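Local coordinates for protein putative O-acetylhomoserine (Thiol)-lyase (Campylobacter jejuni, PDB 4OC9) that probably uses pyridoxal 5'-phosphate to transfer the aminocarboxypropyl group of O-acetylhomoserine to a thiol or sulfide, at residues N59-V64 and L281-L286; T8-G13 and A70-G75; E301-F306 and G341-E346. All blocks are in the same frame, centred on the assembly; numbering follows the deposited sequence.

The three contacts illustrate how two helices can each serve more than one contact. Helix 60-73 meets helix 276-309 near its start in interaction 1 and the N-terminal segment T8-G13 near its end in interaction 2; the two contacts touch where L286 O lies 3.5 Å from A10 CB. Further along helix 276-309, interaction 3 joins it to strand 342-346, its centre about 32 Å from that of interaction 1. Interactions 1 and 3 are buried and apolar between their segments. Interaction 2 is only partly buried, adds a water bridge to its apolar contacts, and, like interaction 1, has residues that reach the second subunit.

Interaction 1 (N59-V64 and L281-L286); sequences NPTSDV and LLLQGL
V64 and L283 meet through their methyl groups, V64 CG1 lying 3.8 Å from L283 CD2, and the two side chains cross at about a right angle. The valine methyl is placed by a chi1 of 176°, which sets CG1 anti to the backbone N and beside the carbonyl carbon. L283 uses both of its branches: CD2 also comes within 4.1 Å of V64 C, while CD1 approaches T61 O at 3.9 Å. The methyl T61 CG2 stands a little further off, 4.3 Å from L283 CD1. The leucine fork thus spans one turn at the start of helix 60-73, reaching across from helix 276-309, where the backbones stay 7.9 Å apart between V64 CA and L283 CA.

Around this shell, L65 and R68 of helix 60-73 continue the packing on L283, and W280 touches T61. Just ahead of the helix, N59 is the N-cap: its OD1 accepts from T61 N at 2.8 Å, with the donor in the carbonyl plane and an N-H...O angle of 141°. This bond helps to set the first turn, which carries T61 and V64. No hydrogen bond joins the two segments, so the contact between them rests on shape and dispersion, while the T61 hydroxyl is satisfied by P26 O and Y28 N, and N59 OD1 is taken up by the cap of its own helix.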
ATOM      1  N   ASN D  59      -7.137   7.759  12.990  1.00 11.54           N
ATOM      2  CA  ASN D  59      -6.183   8.105  11.936  1.00 10.87           C
ATOM      3  C   ASN D  59      -6.888   9.048  10.937  1.00  9.47           C
ATOM      4  O   ASN D  59      -8.054   8.838  10.618  1.00  8.84           O
ATOM      5  CB  ASN D  59      -5.693   6.810  11.315  1.00 11.56           C
ATOM      6  CG  ASN D  59      -4.761   7.017  10.140  1.00 12.88           C
ATOM      7  OD1 ASN D  59      -5.149   7.571   9.093  1.00 13.22           O
ATOM      8  ND2 ASN D  59      -3.568   6.433  10.240  1.00 12.56           N
ATOM      9  N   PRO D  60      -6.202  10.092  10.460  1.00  8.43           N
ATOM     10  CA  PRO D  60      -6.823  11.045   9.538  1.00  8.19           C
ATOM     11  C   PRO D  60      -7.385  10.429   8.262  1.00  7.74           C
ATOM     12  O   PRO D  60      -8.455  10.859   7.813  1.00  8.96           O
ATOM     13  CB  PRO D  60      -5.702  12.033   9.207  1.00  8.86           C
ATOM     14  CG  PRO D  60      -4.672  11.830  10.265  1.00  9.05           C
ATOM     15  CD  PRO D  60      -4.788  10.406  10.704  1.00  8.91           C
ATOM     16  N   THR D  61      -6.734   9.417   7.709  1.00  6.72           N
ATOM     17  CA  THR D  61      -7.242   8.772   6.501  1.00  6.19           C
ATOM     18  C   THR D  61      -8.569   8.149   6.849  1.00  6.38           C
ATOM     19  O   THR D  61      -9.594   8.435   6.222  1.00  6.19           O
ATOM     20  CB  THR D  61      -6.276   7.705   5.937  1.00  5.82           C
ATOM     21  OG1 THR D  61      -5.022   8.305   5.608  1.00  5.16           O
ATOM     22  CG2 THR D  61      -6.846   7.056   4.696  1.00  5.55           C
ATOM     23  N   SER D  62      -8.582   7.319   7.889  1.00  7.22           N
ATOM     24  CA  SER D  62      -9.840   6.668   8.337  1.00  8.02           C
ATOM     25  C   SER D  62     -10.916   7.656   8.856  1.00  8.91           C
ATOM     26  O   SER D  62     -12.103   7.384   8.770  1.00  8.94           O
ATOM     27  CB  SER D  62      -9.588   5.533   9.289  1.00  7.72           C
ATOM     28  OG  SER D  62      -8.798   5.942  10.376  1.00  8.77           O
ATOM     29  N   ASP D  63     -10.509   8.831   9.335  1.00 11.11           N
ATOM     30  CA  ASP D  63     -11.479   9.838   9.809  1.00 11.81           C
ATOM     31  C   ASP D  63     -12.304  10.375   8.637  1.00 11.08           C
ATOM     32  O   ASP D  63     -13.509  10.595   8.775  1.00  8.90           O
ATOM     33  CB  ASP D  63     -10.797  11.010  10.522  1.00 13.73           C
ATOM     34  CG  ASP D  63     -10.189  10.606  11.856  1.00 17.17           C
ATOM     35  OD1 ASP D  63     -10.501   9.500  12.359  1.00 16.91           O
ATOM     36  OD2 ASP D  63      -9.414  11.408  12.408  1.00 21.30           O
ATOM     37  N   VAL D  64     -11.634  10.602   7.498  1.00 10.75           N
ATOM     38  CA  VAL D  64     -12.330  11.104   6.315  1.00 11.09           C
ATOM     39  C   VAL D  64     -13.404  10.072   5.919  1.00 11.53           C
ATOM     40  O   VAL D  64     -14.553  10.421   5.647  1.00 12.09           O
ATOM     41  CB  VAL D  64     -11.410  11.334   5.130  1.00 10.94           C
ATOM     42  CG1 VAL D  64     -12.225  11.767   3.918  1.00 12.04           C
ATOM     43  CG2 VAL D  64     -10.351  12.371   5.459  1.00 11.01           C
ATOM     44  N   LEU D 281      -8.318   2.605   0.599  1.00  8.21           N
ATOM     45  CA  LEU D 281      -8.958   1.832  -0.474  1.00  7.89           C
ATOM     46  C   LEU D 281     -10.464   1.928  -0.341  1.00  8.09           C
ATOM     47  O   LEU D 281     -11.173   2.094  -1.329  1.00  9.19           O
ATOM     48  CB  LEU D 281      -8.532   0.372  -0.422  1.00  7.64           C
ATOM     49  CG  LEU D 281      -7.098   0.138  -0.855  1.00  7.84           C
ATOM     50  CD1 LEU D 281      -6.627  -1.276  -0.584  1.00  7.93           C
ATOM     51  CD2 LEU D 281      -6.964   0.455  -2.337  1.00  7.54           C
ATOM     52  N   LEU D 282     -10.967   1.814   0.890  1.00  7.70           N
ATOM     53  CA  LEU D 282     -12.415   1.911   1.160  1.00  7.46           C
ATOM     54  C   LEU D 282     -12.941   3.302   0.798  1.00  7.66           C
ATOM     55  O   LEU D 282     -14.065   3.420   0.326  1.00  8.65           O
ATOM     56  CB  LEU D 282     -12.719   1.497   2.586  1.00  7.13           C
ATOM     57  CG  LEU D 282     -12.424   0.003   2.786  1.00  7.15           C
ATOM     58  CD1 LEU D 282     -12.447  -0.405   4.258  1.00  7.52           C
ATOM     59  CD2 LEU D 282     -13.388  -0.861   1.976  1.00  7.26           C
ATOM     60  N   LEU D 283     -12.152   4.346   1.007  1.00  7.87           N
ATOM     61  CA  LEU D 283     -12.574   5.670   0.593  1.00  8.56           C
ATOM     62  C   LEU D 283     -12.710   5.689  -0.894  1.00  8.52           C
ATOM     63  O   LEU D 283     -13.635   6.290  -1.419  1.00  7.52           O
ATOM     64  CB  LEU D 283     -11.553   6.771   0.885  1.00  9.38           C
ATOM     65  CG  LEU D 283     -11.507   7.461   2.236  1.00 10.56           C
ATOM     66  CD1 LEU D 283     -10.254   8.306   2.372  1.00 12.17           C
ATOM     67  CD2 LEU D 283     -12.760   8.324   2.318  1.00 10.55           C
ATOM     68  N   GLN D 284     -11.764   5.062  -1.581  1.00  8.68           N
ATOM     69  CA  GLN D 284     -11.831   5.054  -3.051  1.00  9.11           C
ATOM     70  C   GLN D 284     -13.106   4.324  -3.532  1.00  9.27           C
ATOM     71  O   GLN D 284     -13.744   4.730  -4.492  1.00  8.32           O
ATOM     72  CB  GLN D 284     -10.592   4.404  -3.697  1.00  8.56           C
ATOM     73  CG  GLN D 284      -9.277   4.955  -3.171  1.00  8.77           C
ATOM     74  CD  GLN D 284      -9.136   6.455  -3.276  1.00  8.57           C
ATOM     75  OE1 GLN D 284      -8.977   7.095  -2.246  1.00  8.41           O
ATOM     76  NE2 GLN D 284      -9.293   7.031  -4.458  1.00  7.98           N
ATOM     77  N   GLY D 285     -13.436   3.221  -2.855  1.00 10.08           N
ATOM     78  CA  GLY D 285     -14.583   2.434  -3.230  1.00  9.47           C
ATOM     79  C   GLY D 285     -15.830   3.216  -2.977  1.00  9.83           C
ATOM     80  O   GLY D 285     -16.765   3.165  -3.777  1.00  9.93           O
ATOM     81  N   LEU D 286     -15.832   3.976  -1.887  1.00 10.00           N
ATOM     82  CA  LEU D 286     -16.999   4.768  -1.560  1.00 11.09           C
ATOM     83  C   LEU D 286     -17.312   5.752  -2.675  1.00 10.95           C
ATOM     84  O   LEU D 286     -18.463   6.000  -3.007  1.00 12.27           O
ATOM     85  CB  LEU D 286     -16.816   5.504  -0.237  1.00 11.67           C
ATOM     86  CG  LEU D 286     -18.032   6.343   0.191  1.00 12.14           C
ATOM     87  CD1 LEU D 286     -19.273   5.481   0.302  1.00 13.03           C
ATOM     88  CD2 LEU D 286     -17.741   7.009   1.537  1.00 13.64           C
TER

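Interaction 2 (T8-G13 and A70-G75); sequences TLALHG and ANVEGG
The carboxamide of N71 reaches the backbone of L9 and H12 through a water, which accepts from N71 ND2 at 3.1 Å and donates to the carbonyl oxygens of both residues. The H12 ring has T8 O in its plane at one edge, and its NE2 is bonded to E409 of the second subunit. The setting is the C-terminal end of helix 60-73, closed by a Schellman motif: G75 N bonds to A70 O and G74 N to N71 O, with G74 at positive phi. The other end of the N71 amide, OD1, is bonded to Q67 on the preceding turn, which helps fix its rotation.

Against this last turn lies the N-terminal segment as it leaves helix 6-9. Apart from the water bridge the contact is apolar. V72 CG1, anti to its carbonyl carbon at a chi1 of -59°, lies against the backbone between L9 and A10, 3.9 Å from A10 N; it is 4.2 Å from L9 CB and 4.1 Å from A10 CB. T8, by way of its OG1, reaches D413 of the second subunit, so the same short segment contacts both its own helix and the neighbour. The methyl L9 CD1 rests 3.7 Å from N71 O.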
ATOM      1  N   THR D   8     -22.524  13.121  -4.533  1.00 13.67           N
ATOM      2  CA  THR D   8     -21.571  14.193  -4.378  1.00 12.73           C
ATOM      3  C   THR D   8     -20.830  14.111  -3.060  1.00 12.31           C
ATOM      4  O   THR D   8     -19.608  14.359  -3.006  1.00 10.96           O
ATOM      5  CB  THR D   8     -22.247  15.563  -4.539  1.00 12.42           C
ATOM      6  OG1 THR D   8     -22.875  15.666  -5.830  1.00 11.08           O
ATOM      7  CG2 THR D   8     -21.218  16.688  -4.391  1.00 12.67           C
ATOM      8  N   LEU D   9     -21.567  13.751  -2.012  1.00 11.31           N
ATOM      9  CA  LEU D   9     -20.995  13.610  -0.662  1.00 11.37           C
ATOM     10  C   LEU D   9     -19.997  12.453  -0.542  1.00 11.19           C
ATOM     11  O   LEU D   9     -19.164  12.444   0.352  1.00  9.25           O
ATOM     12  CB  LEU D   9     -22.083  13.421   0.371  1.00 10.74           C
ATOM     13  CG  LEU D   9     -23.083  14.557   0.532  1.00 10.80           C
ATOM     14  CD1 LEU D   9     -24.241  14.147   1.452  1.00  9.93           C
ATOM     15  CD2 LEU D   9     -22.368  15.782   1.048  1.00 10.65           C
ATOM     16  N   ALA D  10     -20.087  11.474  -1.432  1.00 12.49           N
ATOM     17  CA  ALA D  10     -19.150  10.353  -1.405  1.00 14.57           C
ATOM     18  C   ALA D  10     -17.810  10.769  -2.029  1.00 15.83           C
ATOM     19  O   ALA D  10     -16.815  10.045  -1.927  1.00 21.41           O
ATOM     20  CB  ALA D  10     -19.707   9.169  -2.169  1.00 14.49           C
ATOM     21  N   LEU D  11     -17.804  11.929  -2.674  1.00 15.86           N
ATOM     22  CA  LEU D  11     -16.623  12.485  -3.383  1.00 15.49           C
ATOM     23  C   LEU D  11     -15.984  13.749  -2.802  1.00 15.17           C
ATOM     24  O   LEU D  11     -14.798  14.016  -3.027  1.00 16.03           O
ATOM     25  CB  LEU D  11     -17.082  12.792  -4.811  1.00 14.50           C
ATOM     26  CG  LEU D  11     -17.394  11.578  -5.687  1.00 15.12           C
ATOM     27  CD1 LEU D  11     -18.259  11.891  -6.862  1.00 14.51           C
ATOM     28  CD2 LEU D  11     -16.080  10.937  -6.135  1.00 17.02           C
ATOM     29  N   HIS D  12     -16.793  14.529  -2.093  1.00 14.35           N
ATOM     30  CA  HIS D  12     -16.381  15.778  -1.476  1.00 13.99           C
ATOM     31  C   HIS D  12     -16.862  15.852  -0.052  1.00 15.21           C
ATOM     32  O   HIS D  12     -17.994  15.479   0.245  1.00 14.68           O
ATOM     33  CB  HIS D  12     -17.036  16.937  -2.213  1.00 13.64           C
ATOM     34  CG  HIS D  12     -16.666  17.030  -3.653  1.00 13.17           C
ATOM     35  ND1 HIS D  12     -15.592  17.763  -4.092  1.00 12.79           N
ATOM     36  CD2 HIS D  12     -17.210  16.466  -4.751  1.00 13.85           C
ATOM     37  CE1 HIS D  12     -15.510  17.678  -5.403  1.00 13.61           C
ATOM     38  NE2 HIS D  12     -16.477  16.894  -5.830  1.00 13.98           N
ATOM     39  N   GLY D  13     -16.018  16.363   0.832  1.00 17.07           N
ATOM     40  CA  GLY D  13     -16.383  16.485   2.247  1.00 16.12           C
ATOM     41  C   GLY D  13     -15.403  15.821   3.219  1.00 18.62           C
ATOM     42  O   GLY D  13     -14.626  14.933   2.848  1.00 16.25           O
ATOM     43  N   ALA D  70     -20.862   8.676   7.246  1.00 10.64           N
ATOM     44  CA  ALA D  70     -21.937   9.265   8.031  1.00 12.12           C
ATOM     45  C   ALA D  70     -22.749  10.241   7.163  1.00 12.34           C
ATOM     46  O   ALA D  70     -23.967  10.299   7.257  1.00 15.57           O
ATOM     47  CB  ALA D  70     -21.390   9.999   9.251  1.00 12.58           C
ATOM     48  N   ASN D  71     -22.059  11.017   6.368  1.00 12.32           N
ATOM     49  CA  ASN D  71     -22.703  11.980   5.487  1.00 13.50           C
ATOM     50  C   ASN D  71     -23.594  11.317   4.462  1.00 13.41           C
ATOM     51  O   ASN D  71     -24.714  11.762   4.267  1.00 13.23           O
ATOM     52  CB  ASN D  71     -21.670  12.874   4.783  1.00 11.94           C
ATOM     53  CG  ASN D  71     -20.932  13.755   5.755  1.00 11.95           C
ATOM     54  OD1 ASN D  71     -21.244  13.773   6.927  1.00 13.36           O
ATOM     55  ND2 ASN D  71     -19.922  14.458   5.281  1.00 13.28           N
ATOM     56  N   VAL D  72     -23.125  10.246   3.831  1.00 13.78           N
ATOM     57  CA  VAL D  72     -23.973   9.574   2.832  1.00 15.43           C
ATOM     58  C   VAL D  72     -25.187   8.925   3.486  1.00 16.29           C
ATOM     59  O   VAL D  72     -26.213   8.836   2.864  1.00 18.62           O
ATOM     60  CB  VAL D  72     -23.237   8.582   1.892  1.00 14.94           C
ATOM     61  CG1 VAL D  72     -22.166   9.333   1.136  1.00 13.78           C
ATOM     62  CG2 VAL D  72     -22.617   7.426   2.647  1.00 16.43           C
ATOM     63  N   GLU D  73     -25.063   8.450   4.721  1.00 16.36           N
ATOM     64  CA  GLU D  73     -26.205   7.830   5.426  1.00 16.85           C
ATOM     65  C   GLU D  73     -27.153   8.866   6.035  1.00 17.38           C
ATOM     66  O   GLU D  73     -28.278   8.529   6.386  1.00 18.82           O
ATOM     67  CB  GLU D  73     -25.749   6.878   6.531  1.00 16.88           C
ATOM     68  CG  GLU D  73     -25.221   5.512   6.114  1.00 18.42           C
ATOM     69  CD  GLU D  73     -26.299   4.544   5.627  1.00 19.27           C
ATOM     70  OE1 GLU D  73     -25.975   3.340   5.458  1.00 22.07           O
ATOM     71  OE2 GLU D  73     -27.466   4.948   5.429  1.00 18.82           O
ATOM     72  N   GLY D  74     -26.726  10.122   6.124  1.00 17.79           N
ATOM     73  CA  GLY D  74     -27.550  11.168   6.717  1.00 19.23           C
ATOM     74  C   GLY D  74     -27.420  11.109   8.250  1.00 22.95           C
ATOM     75  O   GLY D  74     -28.286  11.569   8.981  1.00 22.76           O
ATOM     76  N   GLY D  75     -26.331  10.510   8.739  1.00 21.67           N
ATOM     77  CA  GLY D  75     -26.090  10.374  10.173  1.00 20.05           C
ATOM     78  C   GLY D  75     -25.170  11.466  10.681  1.00 18.43           C
ATOM     79  O   GLY D  75     -24.839  12.376   9.956  1.00 19.77           O
TER
HETATM   80  O   HOH W   1     -19.247  14.055   2.285  1.00  2.99           O

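Interaction 3 (E301-F306 and G341-E346); sequences EKVANF and GLLSFE
A helix laid over a sheet is the element at work here: helix 276-309 packs on the five-stranded mixed sheet of the C-terminal part of the chain through strand 342-346. A single leucine makes the cross-contact. L343 CD2 lies 4.0 Å from A304 CB and 4.3 Å from V303 CG1, and also comes within 4.1 Å of A304 N, so one methyl settles on the helix surface beside the backbone of a small residue. The small side chain of A304 is consistent with the close approach of strand and helix, A304 CA being 7.5 Å from L343 CA.

The torsions of the leucine explain its reach. With chi1 at 70°, CG sits between the backbone N and the carbonyl carbon, and a chi2 of 69° leaves CD2 extended away from CA, directed at the helix. V303 takes part through its CG1 methyl, and it also packs on L418 of helix 411-422.

Around the contact, L307 on the next turn packs on both L343 and F345, and L404 of the adjacent strand lines the same side. S344 turns to the other face of the strand, where its hydroxyl bonds to N317. No hydrogen bond crosses between the two segments. This is the helix-on-sheet layering of the smaller C-terminal domain in fold-type I pyridoxal phosphate enzymes.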
ATOM      1  N   GLU D 301     -31.087  -8.247 -11.403  1.00 16.36           N
ATOM      2  CA  GLU D 301     -32.473  -8.352 -11.844  1.00 19.90           C
ATOM      3  C   GLU D 301     -32.607  -9.220 -13.083  1.00 17.89           C
ATOM      4  O   GLU D 301     -33.486 -10.071 -13.129  1.00 18.94           O
ATOM      5  CB  GLU D 301     -33.079  -6.989 -12.042  1.00 24.24           C
ATOM      6  CG  GLU D 301     -34.571  -7.031 -12.298  1.00 32.57           C
ATOM      7  CD  GLU D 301     -35.147  -5.587 -12.101  1.00 41.18           C
ATOM      8  OE1 GLU D 301     -36.161  -5.086 -12.691  1.00 45.54           O
ATOM      9  OE2 GLU D 301     -34.524  -4.903 -11.242  1.00 34.83           O
ATOM     10  N   LYS D 302     -31.719  -9.038 -14.053  1.00 17.33           N
ATOM     11  CA  LYS D 302     -31.750  -9.845 -15.273  1.00 16.18           C
ATOM     12  C   LYS D 302     -31.460 -11.305 -14.991  1.00 15.62           C
ATOM     13  O   LYS D 302     -32.145 -12.187 -15.520  1.00 17.03           O
ATOM     14  CB  LYS D 302     -30.802  -9.333 -16.258  1.00 18.09           C
ATOM     15  CG  LYS D 302     -31.187  -7.957 -16.748  1.00 23.75           C
ATOM     16  CD  LYS D 302     -30.102  -7.388 -17.645  1.00 28.45           C
ATOM     17  CE  LYS D 302     -30.461  -5.992 -18.108  1.00 32.48           C
ATOM     18  NZ  LYS D 302     -29.324  -5.444 -18.889  1.00 34.85           N
ATOM     19  N   VAL D 303     -30.507 -11.563 -14.110  1.00 12.74           N
ATOM     20  CA  VAL D 303     -30.177 -12.922 -13.726  1.00 12.17           C
ATOM     21  C   VAL D 303     -31.388 -13.506 -12.973  1.00 12.49           C
ATOM     22  O   VAL D 303     -31.761 -14.662 -13.176  1.00 13.98           O
ATOM     23  CB  VAL D 303     -28.917 -12.985 -12.831  1.00 12.31           C
ATOM     24  CG1 VAL D 303     -28.694 -14.368 -12.248  1.00 12.30           C
ATOM     25  CG2 VAL D 303     -27.698 -12.544 -13.613  1.00 13.23           C
ATOM     26  N   ALA D 304     -32.004 -12.722 -12.107  1.00 12.06           N
ATOM     27  CA  ALA D 304     -33.154 -13.204 -11.356  1.00 11.99           C
ATOM     28  C   ALA D 304     -34.301 -13.600 -12.283  1.00 11.66           C
ATOM     29  O   ALA D 304     -34.891 -14.673 -12.131  1.00 11.22           O
ATOM     30  CB  ALA D 304     -33.617 -12.144 -10.377  1.00 12.15           C
ATOM     31  N   ASN D 305     -34.609 -12.741 -13.241  1.00 12.10           N
ATOM     32  CA  ASN D 305     -35.676 -13.025 -14.210  1.00 13.91           C
ATOM     33  C   ASN D 305     -35.394 -14.300 -15.014  1.00 14.95           C
ATOM     34  O   ASN D 305     -36.295 -15.078 -15.312  1.00 14.54           O
ATOM     35  CB  ASN D 305     -35.913 -11.831 -15.152  1.00 14.66           C
ATOM     36  CG  ASN D 305     -36.486 -10.632 -14.434  1.00 16.16           C
ATOM     37  OD1 ASN D 305     -37.098 -10.769 -13.371  1.00 18.47           O
ATOM     38  ND2 ASN D 305     -36.341  -9.461 -15.024  1.00 15.82           N
ATOM     39  N   PHE D 306     -34.131 -14.476 -15.399  1.00 16.74           N
ATOM     40  CA  PHE D 306     -33.698 -15.653 -16.150  1.00 15.48           C
ATOM     41  C   PHE D 306     -33.871 -16.903 -15.315  1.00 14.83           C
ATOM     42  O   PHE D 306     -34.406 -17.888 -15.790  1.00 15.67           O
ATOM     43  CB  PHE D 306     -32.236 -15.514 -16.580  1.00 16.44           C
ATOM     44  CG  PHE D 306     -31.595 -16.823 -16.951  1.00 15.46           C
ATOM     45  CD1 PHE D 306     -31.795 -17.403 -18.181  1.00 15.97           C
ATOM     46  CD2 PHE D 306     -30.794 -17.452 -16.059  1.00 16.26           C
ATOM     47  CE1 PHE D 306     -31.203 -18.607 -18.493  1.00 14.80           C
ATOM     48  CE2 PHE D 306     -30.189 -18.653 -16.361  1.00 16.57           C
ATOM     49  CZ  PHE D 306     -30.415 -19.243 -17.570  1.00 14.42           C
ATOM     50  N   GLY D 341     -27.045  -6.554  -5.366  1.00 14.39           N
ATOM     51  CA  GLY D 341     -26.573  -7.737  -6.096  1.00 13.82           C
ATOM     52  C   GLY D 341     -26.569  -9.097  -5.489  1.00 14.09           C
ATOM     53  O   GLY D 341     -25.930  -9.998  -6.017  1.00 14.56           O
ATOM     54  N   LEU D 342     -27.266  -9.264  -4.376  1.00 14.34           N
ATOM     55  CA  LEU D 342     -27.313 -10.567  -3.745  1.00 14.92           C
ATOM     56  C   LEU D 342     -28.639 -11.245  -4.031  1.00 15.52           C
ATOM     57  O   LEU D 342     -29.690 -10.605  -4.020  1.00 15.12           O
ATOM     58  CB  LEU D 342     -27.223 -10.422  -2.243  1.00 16.76           C
ATOM     59  CG  LEU D 342     -27.027 -11.743  -1.516  1.00 18.17           C
ATOM     60  CD1 LEU D 342     -25.630 -12.276  -1.880  1.00 19.01           C
ATOM     61  CD2 LEU D 342     -27.108 -11.524  -0.031  1.00 19.12           C
ATOM     62  N   LEU D 343     -28.602 -12.527  -4.344  1.00 16.47           N
ATOM     63  CA  LEU D 343     -29.852 -13.246  -4.576  1.00 15.98           C
ATOM     64  C   LEU D 343     -29.600 -14.721  -4.270  1.00 17.62           C
ATOM     65  O   LEU D 343     -28.440 -15.132  -4.147  1.00 14.83           O
ATOM     66  CB  LEU D 343     -30.345 -13.090  -5.985  1.00 16.56           C
ATOM     67  CG  LEU D 343     -29.638 -13.744  -7.167  1.00 15.71           C
ATOM     68  CD1 LEU D 343     -29.802 -15.250  -7.133  1.00 14.93           C
ATOM     69  CD2 LEU D 343     -30.287 -13.277  -8.455  1.00 15.06           C
ATOM     70  N   SER D 344     -30.668 -15.503  -4.096  1.00 16.67           N
ATOM     71  CA  SER D 344     -30.480 -16.915  -3.870  1.00 17.57           C
ATOM     72  C   SER D 344     -31.536 -17.639  -4.665  1.00 17.10           C
ATOM     73  O   SER D 344     -32.493 -17.053  -5.138  1.00 17.56           O
ATOM     74  CB  SER D 344     -30.547 -17.320  -2.406  1.00 18.34           C
ATOM     75  OG  SER D 344     -31.836 -17.151  -1.909  1.00 19.90           O
ATOM     76  N   PHE D 345     -31.299 -18.917  -4.919  1.00 19.49           N
ATOM     77  CA  PHE D 345     -32.271 -19.712  -5.660  1.00 18.55           C
ATOM     78  C   PHE D 345     -32.166 -21.174  -5.244  1.00 18.94           C
ATOM     79  O   PHE D 345     -31.154 -21.600  -4.686  1.00 18.63           O
ATOM     80  CB  PHE D 345     -32.120 -19.576  -7.197  1.00 16.99           C
ATOM     81  CG  PHE D 345     -30.856 -20.143  -7.764  1.00 15.88           C
ATOM     82  CD1 PHE D 345     -30.801 -21.466  -8.155  1.00 15.97           C
ATOM     83  CD2 PHE D 345     -29.737 -19.363  -7.917  1.00 14.35           C
ATOM     84  CE1 PHE D 345     -29.639 -21.989  -8.691  1.00 16.26           C
ATOM     85  CE2 PHE D 345     -28.573 -19.878  -8.437  1.00 14.28           C
ATOM     86  CZ  PHE D 345     -28.525 -21.190  -8.838  1.00 15.40           C
ATOM     87  N   GLU D 346     -33.211 -21.924  -5.566  1.00 19.55           N
ATOM     88  CA  GLU D 346     -33.293 -23.334  -5.271  1.00 20.31           C
ATOM     89  C   GLU D 346     -33.009 -24.167  -6.505  1.00 20.92           C
ATOM     90  O   GLU D 346     -33.617 -23.967  -7.555  1.00 21.31           O
ATOM     91  CB  GLU D 346     -34.708 -23.696  -4.755  1.00 21.32           C
ATOM     92  CG  GLU D 346     -35.102 -22.962  -3.488  1.00 22.69           C
ATOM     93  CD  GLU D 346     -34.198 -23.314  -2.327  1.00 26.97           C
ATOM     94  OE1 GLU D 346     -33.947 -24.527  -2.140  1.00 31.89           O
ATOM     95  OE2 GLU D 346     -33.777 -22.397  -1.586  1.00 27.53           O
TER